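Local coordinates for protein 4-hydroxy-3-methylbut-2-enyl diphosphate reductase (Aquifex aeolicus, PDB 3DNF) that catalyses the last step of the non-mevalonate isoprenoid pathway, reducing (2E)-4-hydroxy-3-methylbut-2-enyl diphosphate to isopentenyl and dimethylallyl diphosphate with an iron-sulfur cluster, at residues B[23-27]-B[49-55]; B[108-114]-B[185-189]; B[199-204]-B[226-231]; B[247-252]-B[277-282]. All blocks are in the same frame, centred on the assembly; numbering follows the deposited sequence. Where two conformers were deposited one is given.

Interaction 1: B[23-27]-B[49-55]; sequences AEESL and RLKNLGV
Val55 packs against Ala23 on the buried side of the contact, and Leu27 leads from them toward the margin. CG2 of Val55 lies 3.9 Å from CG of Leu27 and 3.7 Å from the carbonyl O of Ala23, while its CG1 faces Ala23 CB at 4.2 Å. The chain reaches Val55 through a Schellman motif that ends helix 44-53 at Gly54, whose positive phi (106°) suits glycine; a CB there would also press on Leu27 CD2. Leu27 straddles this turn, with CD1 3.6 Å from the carbonyl O of Leu53 and CD2 near that of Gly54. The other side is more open to solvent and partly polar. With CG anti to its carbonyl carbon (chi1 -70°) and an extended chain, Glu24 runs past Leu50 CD2 and Leu53 CD1 to Arg49. There the guanidinium takes a single oxygen end-on: Glu24 OE2 lies 2.7 Å from Arg49 NH2 and 2.9 Å from Arg49 NH1, near the guanidinium plane, with the carboxylate plane turned 88° to it. Arg49 NE pairs with Glu46. The two helices pack side by side on one parallel sheet, where Val34 and Thr36 of strand 34-36 and Ile70 of strand 68-71 meet the buried residues.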
loop_
_atom_site.group_PDB
_atom_site.type_symbol
_atom_site.label_atom_id
_atom_site.label_comp_id
_atom_site.label_asym_id
_atom_site.label_seq_id
_atom_site.Cartn_x
_atom_site.Cartn_y
_atom_site.Cartn_z
ATOM N N ALA B 23 36.591 5.763 -7.922
ATOM C CA ALA B 23 37.150 6.973 -8.538
ATOM C C ALA B 23 38.656 7.023 -8.259
ATOM O O ALA B 23 39.471 7.228 -9.165
ATOM C CB ALA B 23 36.457 8.208 -7.939
ATOM N N GLU B 24 39.019 6.798 -7.007
ATOM C CA GLU B 24 40.427 6.850 -6.628
ATOM C C GLU B 24 41.196 5.749 -7.354
ATOM O O GLU B 24 42.317 5.993 -7.908
ATOM C CB GLU B 24 40.554 6.761 -5.119
ATOM C CG GLU B 24 40.058 8.022 -4.368
ATOM C CD GLU B 24 39.965 7.769 -2.844
ATOM O OE1 GLU B 24 40.103 6.600 -2.395
ATOM O OE2 GLU B 24 39.702 8.726 -2.085
ATOM N N GLU B 25 40.615 4.557 -7.383
ATOM C CA GLU B 25 41.318 3.418 -7.998
ATOM C C GLU B 25 41.503 3.579 -9.512
ATOM O O GLU B 25 42.499 3.073 -10.068
ATOM C CB GLU B 25 40.678 2.071 -7.635
ATOM C CG GLU B 25 41.009 1.601 -6.202
ATOM C CD GLU B 25 42.023 0.440 -6.111
ATOM O OE1 GLU B 25 42.963 0.338 -6.936
ATOM O OE2 GLU B 25 41.884 -0.375 -5.167
ATOM N N SER B 26 40.593 4.277 -10.170
ATOM C CA SER B 26 40.675 4.483 -11.651
ATOM C C SER B 26 41.909 5.242 -12.094
ATOM O O SER B 26 42.323 5.135 -13.246
ATOM C CB SER B 26 39.447 5.180 -12.235
ATOM O OG SER B 26 39.339 6.546 -11.836
ATOM N N LEU B 27 42.526 5.996 -11.183
ATOM C CA LEU B 27 43.767 6.718 -11.505
ATOM C C LEU B 27 44.871 5.738 -11.941
ATOM O O LEU B 27 45.693 6.120 -12.735
ATOM C CB LEU B 27 44.229 7.507 -10.287
ATOM C CG LEU B 27 43.328 8.727 -9.990
ATOM C CD1 LEU B 27 43.710 9.151 -8.534
ATOM C CD2 LEU B 27 43.643 9.831 -10.944
ATOM N N ARG B 49 39.459 17.501 -2.390
ATOM C CA ARG B 49 40.451 16.458 -2.040
ATOM C C ARG B 49 40.678 15.581 -3.265
ATOM O O ARG B 49 41.820 15.314 -3.660
ATOM C CB ARG B 49 39.945 15.563 -0.902
ATOM C CG ARG B 49 40.947 14.475 -0.500
ATOM C CD ARG B 49 40.346 13.519 0.552
ATOM N NE ARG B 49 39.270 12.700 -0.015
ATOM C CZ ARG B 49 39.468 11.623 -0.784
ATOM N NH1 ARG B 49 40.712 11.216 -1.038
ATOM N NH2 ARG B 49 38.427 10.961 -1.265
ATOM N N LEU B 50 39.578 15.195 -3.914
ATOM C CA LEU B 50 39.690 14.304 -5.060
ATOM C C LEU B 50 40.328 15.057 -6.232
ATOM O O LEU B 50 41.124 14.486 -6.963
ATOM C CB LEU B 50 38.310 13.795 -5.466
ATOM C CG LEU B 50 37.758 12.632 -4.619
ATOM C CD1 LEU B 50 36.221 12.539 -4.857
ATOM C CD2 LEU B 50 38.506 11.296 -4.982
ATOM N N LYS B 51 39.962 16.325 -6.415
ATOM C CA LYS B 51 40.586 17.139 -7.473
ATOM C C LYS B 51 42.132 17.171 -7.306
ATOM O O LYS B 51 42.891 16.988 -8.270
ATOM C CB LYS B 51 39.981 18.548 -7.482
ATOM C CG LYS B 51 40.480 19.401 -8.649
ATOM C CD LYS B 51 39.681 20.708 -8.744
ATOM C CE LYS B 51 40.056 21.531 -10.001
ATOM N NZ LYS B 51 41.521 21.870 -10.086
ATOM N N ASN B 52 42.577 17.338 -6.073
ATOM C CA ASN B 52 44.025 17.336 -5.755
ATOM C C ASN B 52 44.711 15.994 -6.097
ATOM O O ASN B 52 45.898 15.955 -6.419
ATOM C CB ASN B 52 44.227 17.745 -4.306
ATOM C CG ASN B 52 43.986 19.234 -4.103
ATOM O OD1 ASN B 52 44.057 20.008 -5.059
ATOM N ND2 ASN B 52 43.717 19.635 -2.885
ATOM N N LEU B 53 43.963 14.900 -6.038
ATOM C CA LEU B 53 44.474 13.580 -6.485
ATOM C C LEU B 53 44.505 13.370 -7.986
ATOM O O LEU B 53 45.142 12.405 -8.469
ATOM C CB LEU B 53 43.612 12.446 -5.899
ATOM C CG LEU B 53 43.607 12.135 -4.421
ATOM C CD1 LEU B 53 42.614 11.009 -4.135
ATOM C CD2 LEU B 53 45.028 11.776 -3.928
ATOM N N GLY B 54 43.788 14.208 -8.727
ATOM C CA GLY B 54 43.614 14.050 -10.171
ATOM C C GLY B 54 42.236 13.539 -10.634
ATOM O O GLY B 54 42.075 13.105 -11.784
ATOM N N VAL B 55 41.270 13.527 -9.730
ATOM C CA VAL B 55 39.879 13.174 -10.063
ATOM C C VAL B 55 39.044 14.463 -10.147
ATOM O O VAL B 55 38.734 15.071 -9.141
ATOM C CB VAL B 55 39.312 12.141 -9.039
ATOM C CG1 VAL B 55 37.836 11.888 -9.325
ATOM C CG2 VAL B 55 40.138 10.838 -9.062
#

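Interaction 2: B[108-114]-B[185-189]; sequences QLTREGY and EVKVI
Lys187 reaches from strand 185-189 across the end of helix 97-111 to Glu112, where its NZ gives a salt bridge of 2.7 Å to Glu112 OE1, on the syn side of the carboxylate. CG anti to the backbone N (chi1 176°) and a fully extended chain carry the ammonium this far. On the way, its CB lies 3.5 Å from Tyr114 CZ, and its CD passes 3.8 Å from Leu109 CD2. Beside it, Leu109 CG and Ile189 CD1 meet tip to tip at 3.9 Å. In the second shell, Gln108 NE2 donates an almost straight bond (170°) of 2.9 Å to Glu112 OE2 from above the carboxylate plane, fixing that group's rotation; a water accepts from Lys187 NZ and, weakly, from Gln108 NE2. With an alanine at Glu112, the Lys187 ammonium is likely to lose this carboxylate and the Gln108 amide its acceptor. Tyr114 OH approaches Glu185 OE2 at 2.7 Å, but that oxygen's main partner is Arg158, which also makes a cation-pi contact with Tyr114. Strand 185-189 pairs with strand 158-163 and, antiparallel, with a strand of the second subunit; Glu185 bridges to Lys187 of that subunit, and Lys187 to its Glu185.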
loop_
_atom_site.group_PDB
_atom_site.type_symbol
_atom_site.label_atom_id
_atom_site.label_comp_id
_atom_site.label_asym_id
_atom_site.label_seq_id
_atom_site.Cartn_x
_atom_site.Cartn_y
_atom_site.Cartn_z
ATOM N N GLN B 108 11.796 -5.732 -14.588
ATOM C CA GLN B 108 11.088 -6.919 -14.142
ATOM C C GLN B 108 9.589 -6.670 -14.129
ATOM O O GLN B 108 8.849 -7.482 -14.681
ATOM C CB GLN B 108 11.593 -7.376 -12.779
ATOM C CG GLN B 108 10.851 -8.604 -12.256
ATOM C CD GLN B 108 11.032 -8.774 -10.766
ATOM O OE1 GLN B 108 11.968 -8.229 -10.178
ATOM N NE2 GLN B 108 10.139 -9.518 -10.150
ATOM N N LEU B 109 9.149 -5.548 -13.521
ATOM C CA LEU B 109 7.748 -5.216 -13.465
ATOM C C LEU B 109 7.140 -5.053 -14.871
ATOM O O LEU B 109 5.997 -5.477 -15.119
ATOM C CB LEU B 109 7.536 -3.953 -12.605
ATOM C CG LEU B 109 7.723 -4.110 -11.069
ATOM C CD1 LEU B 109 7.663 -2.718 -10.417
ATOM C CD2 LEU B 109 6.675 -5.028 -10.426
ATOM N N THR B 110 7.905 -4.466 -15.778
ATOM C CA THR B 110 7.474 -4.326 -17.180
ATOM C C THR B 110 7.264 -5.708 -17.854
ATOM O O THR B 110 6.218 -5.960 -18.482
ATOM C CB THR B 110 8.518 -3.466 -17.942
ATOM O OG1 THR B 110 8.491 -2.126 -17.408
ATOM C CG2 THR B 110 8.230 -3.474 -19.461
ATOM N N ARG B 111 8.243 -6.599 -17.707
ATOM C CA ARG B 111 8.129 -7.976 -18.206
ATOM C C ARG B 111 6.893 -8.701 -17.664
ATOM O O ARG B 111 6.264 -9.489 -18.364
ATOM C CB ARG B 111 9.388 -8.787 -17.907
ATOM C CG ARG B 111 10.639 -8.263 -18.631
ATOM C CD ARG B 111 11.801 -9.281 -18.548
ATOM N NE ARG B 111 12.279 -9.491 -17.176
ATOM C CZ ARG B 111 13.240 -8.782 -16.566
ATOM N NH1 ARG B 111 13.872 -7.781 -17.173
ATOM N NH2 ARG B 111 13.583 -9.085 -15.326
ATOM N N GLU B 112 6.505 -8.365 -16.437
ATOM C CA GLU B 112 5.369 -8.975 -15.774
ATOM C C GLU B 112 4.049 -8.265 -16.111
ATOM O O GLU B 112 3.022 -8.689 -15.644
ATOM C CB GLU B 112 5.625 -9.034 -14.255
ATOM C CG GLU B 112 6.859 -9.925 -13.882
ATOM C CD GLU B 112 7.230 -9.894 -12.389
ATOM O OE1 GLU B 112 6.655 -9.078 -11.646
ATOM O OE2 GLU B 112 8.112 -10.678 -11.949
ATOM N N GLY B 113 4.106 -7.208 -16.918
ATOM C CA GLY B 113 2.897 -6.611 -17.491
ATOM C C GLY B 113 2.346 -5.475 -16.631
ATOM O O GLY B 113 1.179 -5.094 -16.778
ATOM N N TYR B 114 3.155 -4.932 -15.727
ATOM C CA TYR B 114 2.671 -3.813 -14.888
ATOM C C TYR B 114 2.925 -2.428 -15.476
ATOM O O TYR B 114 3.923 -2.223 -16.184
ATOM C CB TYR B 114 3.336 -3.808 -13.490
ATOM C CG TYR B 114 2.942 -4.976 -12.636
ATOM C CD1 TYR B 114 1.790 -4.935 -11.869
ATOM C CD2 TYR B 114 3.699 -6.174 -12.647
ATOM C CE1 TYR B 114 1.409 -6.031 -11.098
ATOM C CE2 TYR B 114 3.333 -7.263 -11.879
ATOM C CZ TYR B 114 2.177 -7.188 -11.104
ATOM O OH TYR B 114 1.800 -8.259 -10.358
ATOM N N GLU B 185 -4.840 -4.948 -8.949
ATOM C CA GLU B 185 -3.667 -5.694 -8.580
ATOM C C GLU B 185 -2.461 -4.778 -8.491
ATOM O O GLU B 185 -2.149 -4.037 -9.416
ATOM C CB GLU B 185 -3.434 -6.814 -9.588
ATOM C CG GLU B 185 -2.143 -7.487 -9.418
ATOM C CD GLU B 185 -1.954 -8.638 -10.368
ATOM O OE1 GLU B 185 -2.944 -9.337 -10.698
ATOM O OE2 GLU B 185 -0.789 -8.848 -10.764
ATOM N N VAL B 186 -1.794 -4.820 -7.339
ATOM C CA VAL B 186 -0.652 -3.957 -7.138
ATOM C C VAL B 186 0.524 -4.841 -6.751
ATOM O O VAL B 186 0.383 -5.696 -5.888
ATOM C CB VAL B 186 -0.889 -2.915 -6.014
ATOM C CG1 VAL B 186 0.431 -2.182 -5.704
ATOM C CG2 VAL B 186 -1.949 -1.930 -6.444
ATOM N N LYS B 187 1.690 -4.624 -7.367
ATOM C CA LYS B 187 2.894 -5.285 -6.898
ATOM C C LYS B 187 3.905 -4.245 -6.457
ATOM O O LYS B 187 4.178 -3.297 -7.175
ATOM C CB LYS B 187 3.508 -6.193 -7.975
ATOM C CG LYS B 187 4.828 -6.824 -7.570
ATOM C CD LYS B 187 5.159 -7.970 -8.501
ATOM C CE LYS B 187 6.553 -8.512 -8.298
ATOM N NZ LYS B 187 6.708 -9.780 -9.084
ATOM N N VAL B 188 4.456 -4.417 -5.257
ATOM C CA VAL B 188 5.415 -3.475 -4.742
ATOM C C VAL B 188 6.742 -4.151 -4.570
ATOM O O VAL B 188 6.837 -5.230 -3.977
ATOM C CB VAL B 188 4.985 -2.964 -3.333
ATOM C CG1 VAL B 188 5.980 -1.930 -2.747
ATOM C CG2 VAL B 188 3.550 -2.445 -3.370
ATOM N N ILE B 189 7.771 -3.540 -5.156
ATOM C CA ILE B 189 9.120 -3.961 -4.827
ATOM C C ILE B 189 9.762 -2.801 -4.059
ATOM O O ILE B 189 10.056 -1.727 -4.626
ATOM C CB ILE B 189 9.916 -4.322 -6.087
ATOM C CG1 ILE B 189 9.201 -5.454 -6.841
ATOM C CG2 ILE B 189 11.408 -4.658 -5.673
ATOM C CD1 ILE B 189 9.804 -5.708 -8.231
HETATM O O HOH W 1 9.338 -11.119 -8.161
#

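Interaction 3: B[199-204]-B[226-231]; sequences RQESVK and RLYYIS
Helices 195-206 and 222-234 are successive helices of an open alpha/beta lobe, joined through strand 212-216 of its parallel sheet. They run in the same direction, with the short segments 9.5 Å apart between axes and crossing at -27°. No hydrogen bond links the segments, and the interface is made by interlocking aliphatic groups. Leu227 packs against Arg199, Gln200 and Val203 of the facing helix: its CD2 sits 3.6 Å from Val203 CG2 and 3.8 Å from the carbonyl O of Arg199, while its CD1 meets the Arg199 chain at CD, 3.9 Å away. Ile215 of strand 212-216 lies against Leu227 on the sheet side. Val203 divides its methyls, CG2 going to Leu227 and CG1 to Ser231 CB at 3.8 Å. Arg199 reaches past this packing toward the iron-sulfur site, where its NH2 bonds to Gly11 O and its side chain touches Cys13, a ligand of the cluster. Toward the outer side, Gln200 lies across Leu227 and Ile230, with its amide near the Arg226 chain; the Gln200 side chain is about 4 Å, between nearest atoms, from that of Asn223, a predicted substrate-binding residue. Ile230, with CG1 anti to the backbone N (chi1 -171°), extends CD1 across the Lys204 chain at about a right angle. The fit is tight there, with Ile230 CD1 only 3.3 Å from Lys204 CG.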
loop_
_atom_site.group_PDB
_atom_site.type_symbol
_atom_site.label_atom_id
_atom_site.label_comp_id
_atom_site.label_asym_id
_atom_site.label_seq_id
_atom_site.Cartn_x
_atom_site.Cartn_y
_atom_site.Cartn_z
ATOM N N ARG B 199 21.776 5.156 10.042
ATOM C CA ARG B 199 22.484 6.337 10.532
ATOM C C ARG B 199 21.721 7.034 11.674
ATOM O O ARG B 199 22.307 7.358 12.720
ATOM C CB ARG B 199 22.774 7.296 9.375
ATOM C CG ARG B 199 23.974 8.179 9.585
ATOM C CD ARG B 199 24.149 9.196 8.456
ATOM N NE ARG B 199 24.745 8.644 7.226
ATOM C CZ ARG B 199 24.076 8.490 6.086
ATOM N NH1 ARG B 199 22.800 8.826 6.022
ATOM N NH2 ARG B 199 24.669 7.988 5.002
ATOM N N GLN B 200 20.416 7.219 11.491
ATOM C CA GLN B 200 19.568 7.848 12.506
ATOM C C GLN B 200 19.396 7.011 13.786
ATOM O O GLN B 200 19.466 7.551 14.896
ATOM C CB GLN B 200 18.198 8.222 11.914
ATOM C CG GLN B 200 18.283 9.317 10.855
ATOM C CD GLN B 200 16.977 9.592 10.139
ATOM O OE1 GLN B 200 15.984 8.892 10.324
ATOM N NE2 GLN B 200 16.975 10.625 9.309
ATOM N N GLU B 201 19.175 5.705 13.635
ATOM C CA GLU B 201 18.985 4.813 14.794
ATOM C C GLU B 201 20.258 4.623 15.616
ATOM O O GLU B 201 20.198 4.426 16.835
ATOM C CB GLU B 201 18.441 3.448 14.356
ATOM C CG GLU B 201 17.084 3.488 13.626
ATOM C CD GLU B 201 16.006 4.296 14.355
ATOM O OE1 GLU B 201 15.919 4.228 15.599
ATOM O OE2 GLU B 201 15.233 4.995 13.668
ATOM N N SER B 202 21.401 4.669 14.942
ATOM C CA SER B 202 22.698 4.625 15.598
ATOM C C SER B 202 22.936 5.870 16.456
ATOM O O SER B 202 23.528 5.776 17.531
ATOM C CB SER B 202 23.809 4.462 14.556
ATOM O OG SER B 202 25.089 4.395 15.171
ATOM N N VAL B 203 22.470 7.026 15.978
ATOM C CA VAL B 203 22.481 8.274 16.762
ATOM C C VAL B 203 21.497 8.195 17.929
ATOM O O VAL B 203 21.818 8.607 19.048
ATOM C CB VAL B 203 22.197 9.503 15.863
ATOM C CG1 VAL B 203 21.781 10.715 16.687
ATOM C CG2 VAL B 203 23.426 9.820 15.032
ATOM N N LYS B 204 20.310 7.644 17.667
ATOM C CA LYS B 204 19.309 7.403 18.716
ATOM C C LYS B 204 19.865 6.596 19.889
ATOM O O LYS B 204 19.612 6.932 21.046
ATOM C CB LYS B 204 18.070 6.696 18.160
ATOM C CG LYS B 204 17.088 7.597 17.438
ATOM C CD LYS B 204 15.646 7.226 17.781
ATOM C CE LYS B 204 14.635 7.971 16.908
ATOM N NZ LYS B 204 14.672 7.511 15.493
ATOM N N ARG B 226 18.625 16.583 10.332
ATOM C CA ARG B 226 17.715 15.658 10.994
ATOM C C ARG B 226 18.478 14.896 12.055
ATOM O O ARG B 226 17.958 14.678 13.146
ATOM C CB ARG B 226 17.080 14.700 9.993
ATOM C CG ARG B 226 15.643 14.320 10.313
ATOM C CD ARG B 226 14.910 14.060 8.995
ATOM N NE ARG B 226 13.585 13.464 9.165
ATOM C CZ ARG B 226 12.887 12.906 8.177
ATOM N NH1 ARG B 226 13.387 12.862 6.947
ATOM N NH2 ARG B 226 11.687 12.386 8.416
ATOM N N LEU B 227 19.715 14.509 11.729
ATOM C CA LEU B 227 20.632 13.894 12.694
ATOM C C LEU B 227 20.849 14.799 13.900
ATOM O O LEU B 227 20.826 14.328 15.045
ATOM C CB LEU B 227 21.981 13.551 12.051
ATOM C CG LEU B 227 22.183 12.234 11.309
ATOM C CD1 LEU B 227 23.678 12.071 10.982
ATOM C CD2 LEU B 227 21.655 11.033 12.091
ATOM N N TYR B 228 21.039 16.096 13.657
ATOM C CA TYR B 228 21.116 17.058 14.764
ATOM C C TYR B 228 19.857 17.074 15.643
ATOM O O TYR B 228 19.959 16.888 16.853
ATOM C CB TYR B 228 21.467 18.475 14.288
ATOM C CG TYR B 228 21.321 19.524 15.382
ATOM C CD1 TYR B 228 22.238 19.589 16.437
ATOM C CD2 TYR B 228 20.263 20.439 15.367
ATOM C CE1 TYR B 228 22.102 20.543 17.448
ATOM C CE2 TYR B 228 20.127 21.385 16.367
ATOM C CZ TYR B 228 21.052 21.426 17.394
ATOM O OH TYR B 228 20.929 22.356 18.385
ATOM N N TYR B 229 18.685 17.265 15.034
ATOM C CA TYR B 229 17.424 17.367 15.792
ATOM C C TYR B 229 17.124 16.118 16.607
ATOM O O TYR B 229 16.775 16.209 17.784
ATOM C CB TYR B 229 16.243 17.645 14.865
ATOM C CG TYR B 229 16.237 19.016 14.245
ATOM C CD1 TYR B 229 16.264 19.163 12.862
ATOM C CD2 TYR B 229 16.192 20.170 15.038
ATOM C CE1 TYR B 229 16.258 20.407 12.272
ATOM C CE2 TYR B 229 16.180 21.430 14.457
ATOM C CZ TYR B 229 16.218 21.535 13.068
ATOM O OH TYR B 229 16.203 22.766 12.459
ATOM N N ILE B 230 17.266 14.956 15.968
ATOM C CA ILE B 230 17.055 13.660 16.621
ATOM C C ILE B 230 17.926 13.522 17.879
ATOM O O ILE B 230 17.454 13.060 18.921
ATOM C CB ILE B 230 17.271 12.480 15.613
ATOM C CG1 ILE B 230 16.859 11.132 16.199
ATOM C CG2 ILE B 230 18.701 12.396 15.132
ATOM C CD1 ILE B 230 17.038 9.982 15.201
ATOM N N SER B 231 19.178 13.964 17.772
ATOM C CA SER B 231 20.140 13.902 18.865
ATOM C C SER B 231 19.838 14.941 19.949
ATOM O O SER B 231 19.831 14.612 21.131
ATOM C CB SER B 231 21.559 14.092 18.329
ATOM O OG SER B 231 22.508 14.086 19.390
#

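Interaction 4: B[247-252]-B[277-282]; sequences LQPEWF and RIQEIC
Aromatic-aliphatic contacts join Phe252 to two isoleucines one helical turn apart. CZ of Phe252 lies 3.7 Å from Ile278 CG1, and the CG2 of that isoleucine sits over one face of the ring. Ile281 approaches obliquely, its CD1 3.7 Å from Phe252 CD1. CG of Phe252 is anti to the carbonyl carbon (chi1 -52°), which turns the ring toward the helix, against both isoleucines, while Leu247 CD2 lies in plane at the ring edge. Replacing Phe252 by an alanine would probably open a gap beside Ile278 and Ile281. Both segments belong to an open alpha/beta lobe: the loop with the 3-10 turn 249-251 follows strand 238-241, and the last turns of helix 268-281 lie beside it over the same sheet. Ile214 of strand 212-216 and Val258 of strand 257-262 touch Phe252 and Ile278 on the sheet side. The aliphatic contacts involve Leu247 and Pro249. Leu247 CD1 fits between Ile278 CG1 at 3.7 Å and Arg277 CG at 3.6 Å, the Leu247 and Arg277 chains sliding past each other in opposite directions. Pro249 CA meets Ile281 CG2 at 3.9 Å nearer the exposed side. Cys282 SG is 4.2 Å from Phe252 CB, an apolar contact.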
loop_
_atom_site.group_PDB
_atom_site.type_symbol
_atom_site.label_atom_id
_atom_site.label_comp_id
_atom_site.label_asym_id
_atom_site.label_seq_id
_atom_site.Cartn_x
_atom_site.Cartn_y
_atom_site.Cartn_z
ATOM N N LEU B 247 34.456 23.434 16.944
ATOM C CA LEU B 247 34.504 22.772 18.252
ATOM C C LEU B 247 34.986 23.701 19.363
ATOM O O LEU B 247 36.181 24.005 19.463
ATOM C CB LEU B 247 35.397 21.526 18.203
ATOM C CG LEU B 247 34.881 20.307 17.437
ATOM C CD1 LEU B 247 36.007 19.311 17.144
ATOM C CD2 LEU B 247 33.727 19.632 18.187
ATOM N N GLN B 248 34.048 24.148 20.192
ATOM C CA GLN B 248 34.362 25.044 21.302
ATOM C C GLN B 248 34.911 24.237 22.469
ATOM O O GLN B 248 34.260 23.288 22.915
ATOM C CB GLN B 248 33.123 25.822 21.743
ATOM C CG GLN B 248 32.577 26.781 20.692
ATOM C CD GLN B 248 31.261 27.418 21.102
ATOM O OE1 GLN B 248 30.382 27.642 20.268
ATOM N NE2 GLN B 248 31.114 27.708 22.389
ATOM N N PRO B 249 36.110 24.605 22.965
ATOM C CA PRO B 249 36.702 23.927 24.127
ATOM C C PRO B 249 35.726 23.874 25.302
ATOM O O PRO B 249 35.765 22.932 26.101
ATOM C CB PRO B 249 37.901 24.814 24.474
ATOM C CG PRO B 249 38.274 25.455 23.184
ATOM C CD PRO B 249 36.978 25.687 22.462
ATOM N N GLU B 250 34.848 24.875 25.370
ATOM C CA GLU B 250 33.848 25.014 26.429
ATOM C C GLU B 250 32.951 23.782 26.561
ATOM O O GLU B 250 32.628 23.360 27.679
ATOM C CB GLU B 250 32.992 26.259 26.168
ATOM C CG GLU B 250 32.038 26.620 27.302
ATOM C CD GLU B 250 31.279 27.909 27.048
ATOM O OE1 GLU B 250 31.099 28.691 28.015
ATOM O OE2 GLU B 250 30.867 28.142 25.887
ATOM N N TRP B 251 32.566 23.210 25.414
ATOM C CA TRP B 251 31.633 22.081 25.367
ATOM C C TRP B 251 32.176 20.806 26.020
ATOM O O TRP B 251 31.377 19.933 26.441
ATOM C CB TRP B 251 31.227 21.749 23.923
ATOM C CG TRP B 251 30.669 22.883 23.085
ATOM C CD1 TRP B 251 30.123 24.056 23.527
ATOM C CD2 TRP B 251 30.564 22.909 21.648
ATOM N NE1 TRP B 251 29.713 24.820 22.458
ATOM C CE2 TRP B 251 29.970 24.142 21.295
ATOM C CE3 TRP B 251 30.929 22.014 20.625
ATOM C CZ2 TRP B 251 29.727 24.505 19.962
ATOM C CZ3 TRP B 251 30.687 22.376 19.300
ATOM C CH2 TRP B 251 30.092 23.610 18.983
ATOM N N PHE B 252 33.527 20.698 26.101
ATOM C CA PHE B 252 34.159 19.469 26.587
ATOM C C PHE B 252 34.713 19.547 28.013
ATOM O O PHE B 252 35.610 18.780 28.392
ATOM C CB PHE B 252 35.227 19.015 25.599
ATOM C CG PHE B 252 34.718 18.910 24.198
ATOM C CD1 PHE B 252 34.958 19.929 23.281
ATOM C CD2 PHE B 252 33.958 17.812 23.805
ATOM C CE1 PHE B 252 34.469 19.841 21.984
ATOM C CE2 PHE B 252 33.467 17.715 22.514
ATOM C CZ PHE B 252 33.721 18.732 21.601
ATOM N N ARG B 277 40.740 16.622 17.095
ATOM C CA ARG B 277 40.643 17.963 17.684
ATOM C C ARG B 277 39.987 17.865 19.060
ATOM O O ARG B 277 40.390 18.566 19.992
ATOM C CB ARG B 277 39.927 18.954 16.738
ATOM C CG ARG B 277 39.485 20.317 17.334
ATOM C CD ARG B 277 40.399 20.894 18.425
ATOM N NE ARG B 277 41.329 21.915 17.956
ATOM C CZ ARG B 277 41.843 22.870 18.726
ATOM N NH1 ARG B 277 41.521 22.949 20.014
ATOM N NH2 ARG B 277 42.683 23.755 18.204
ATOM N N ILE B 278 38.998 16.982 19.193
ATOM C CA ILE B 278 38.384 16.703 20.502
ATOM C C ILE B 278 39.418 16.123 21.474
ATOM O O ILE B 278 39.468 16.519 22.642
ATOM C CB ILE B 278 37.125 15.800 20.376
ATOM C CG1 ILE B 278 35.991 16.577 19.693
ATOM C CG2 ILE B 278 36.669 15.290 21.738
ATOM C CD1 ILE B 278 34.827 15.729 19.233
ATOM N N GLN B 279 40.258 15.215 20.975
ATOM C CA GLN B 279 41.381 14.673 21.754
ATOM C C GLN B 279 42.433 15.728 22.109
ATOM O O GLN B 279 43.134 15.591 23.114
ATOM C CB GLN B 279 42.036 13.498 21.021
ATOM C CG GLN B 279 41.289 12.184 21.188
ATOM C CD GLN B 279 41.633 11.162 20.120
ATOM O OE1 GLN B 279 41.930 11.512 18.978
ATOM N NE2 GLN B 279 41.582 9.885 20.486
ATOM N N GLU B 280 42.533 16.766 21.278
ATOM C CA GLU B 280 43.431 17.896 21.510
ATOM C C GLU B 280 42.848 18.875 22.534
ATOM O O GLU B 280 43.593 19.553 23.245
ATOM C CB GLU B 280 43.717 18.624 20.193
ATOM C CG GLU B 280 44.907 19.565 20.253
ATOM C CD GLU B 280 44.711 20.812 19.416
ATOM O OE1 GLU B 280 44.746 20.711 18.172
ATOM O OE2 GLU B 280 44.532 21.897 20.008
ATOM N N ILE B 281 41.519 18.950 22.587
ATOM C CA ILE B 281 40.812 19.739 23.603
ATOM C C ILE B 281 40.925 19.067 24.980
ATOM O O ILE B 281 41.109 19.747 25.997
ATOM C CB ILE B 281 39.328 19.992 23.200
ATOM C CG1 ILE B 281 39.260 20.987 22.038
ATOM C CG2 ILE B 281 38.503 20.503 24.390
ATOM C CD1 ILE B 281 37.904 21.083 21.380
ATOM N N CYS B 282 40.825 17.738 25.002
ATOM C CA CYS B 282 41.058 16.954 26.217
ATOM C C CYS B 282 42.428 16.287 26.127
ATOM O O CYS B 282 43.118 16.115 27.128
ATOM C CB CYS B 282 39.971 15.889 26.398
ATOM S SG CYS B 282 38.358 16.270 25.629
#

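Overall arrangement
The four contacts are spread over the three lobes of the chain, each lobe built on a four-stranded parallel sheet, with the iron-sulfur cluster at the centre. Interaction 3 comes nearest to it, the Arg199 side chain being about 5 Å from the cluster. In interaction 1 the side chain of Ala23 is about 13 Å from the cluster, and in interaction 2 the side chain of Ile189 is about 13 Å from the cluster. These two contacts lie in the other two lobes, their centres 40 Å apart. Interactions 3 and 4 share a lobe, their nearest atoms about 9 Å apart, but interaction 4 lies away from the annotated sites. Interactions 2 and 4 are farthest apart, 54 Å between centres. Of the four, interaction 2 alone touches the second subunit.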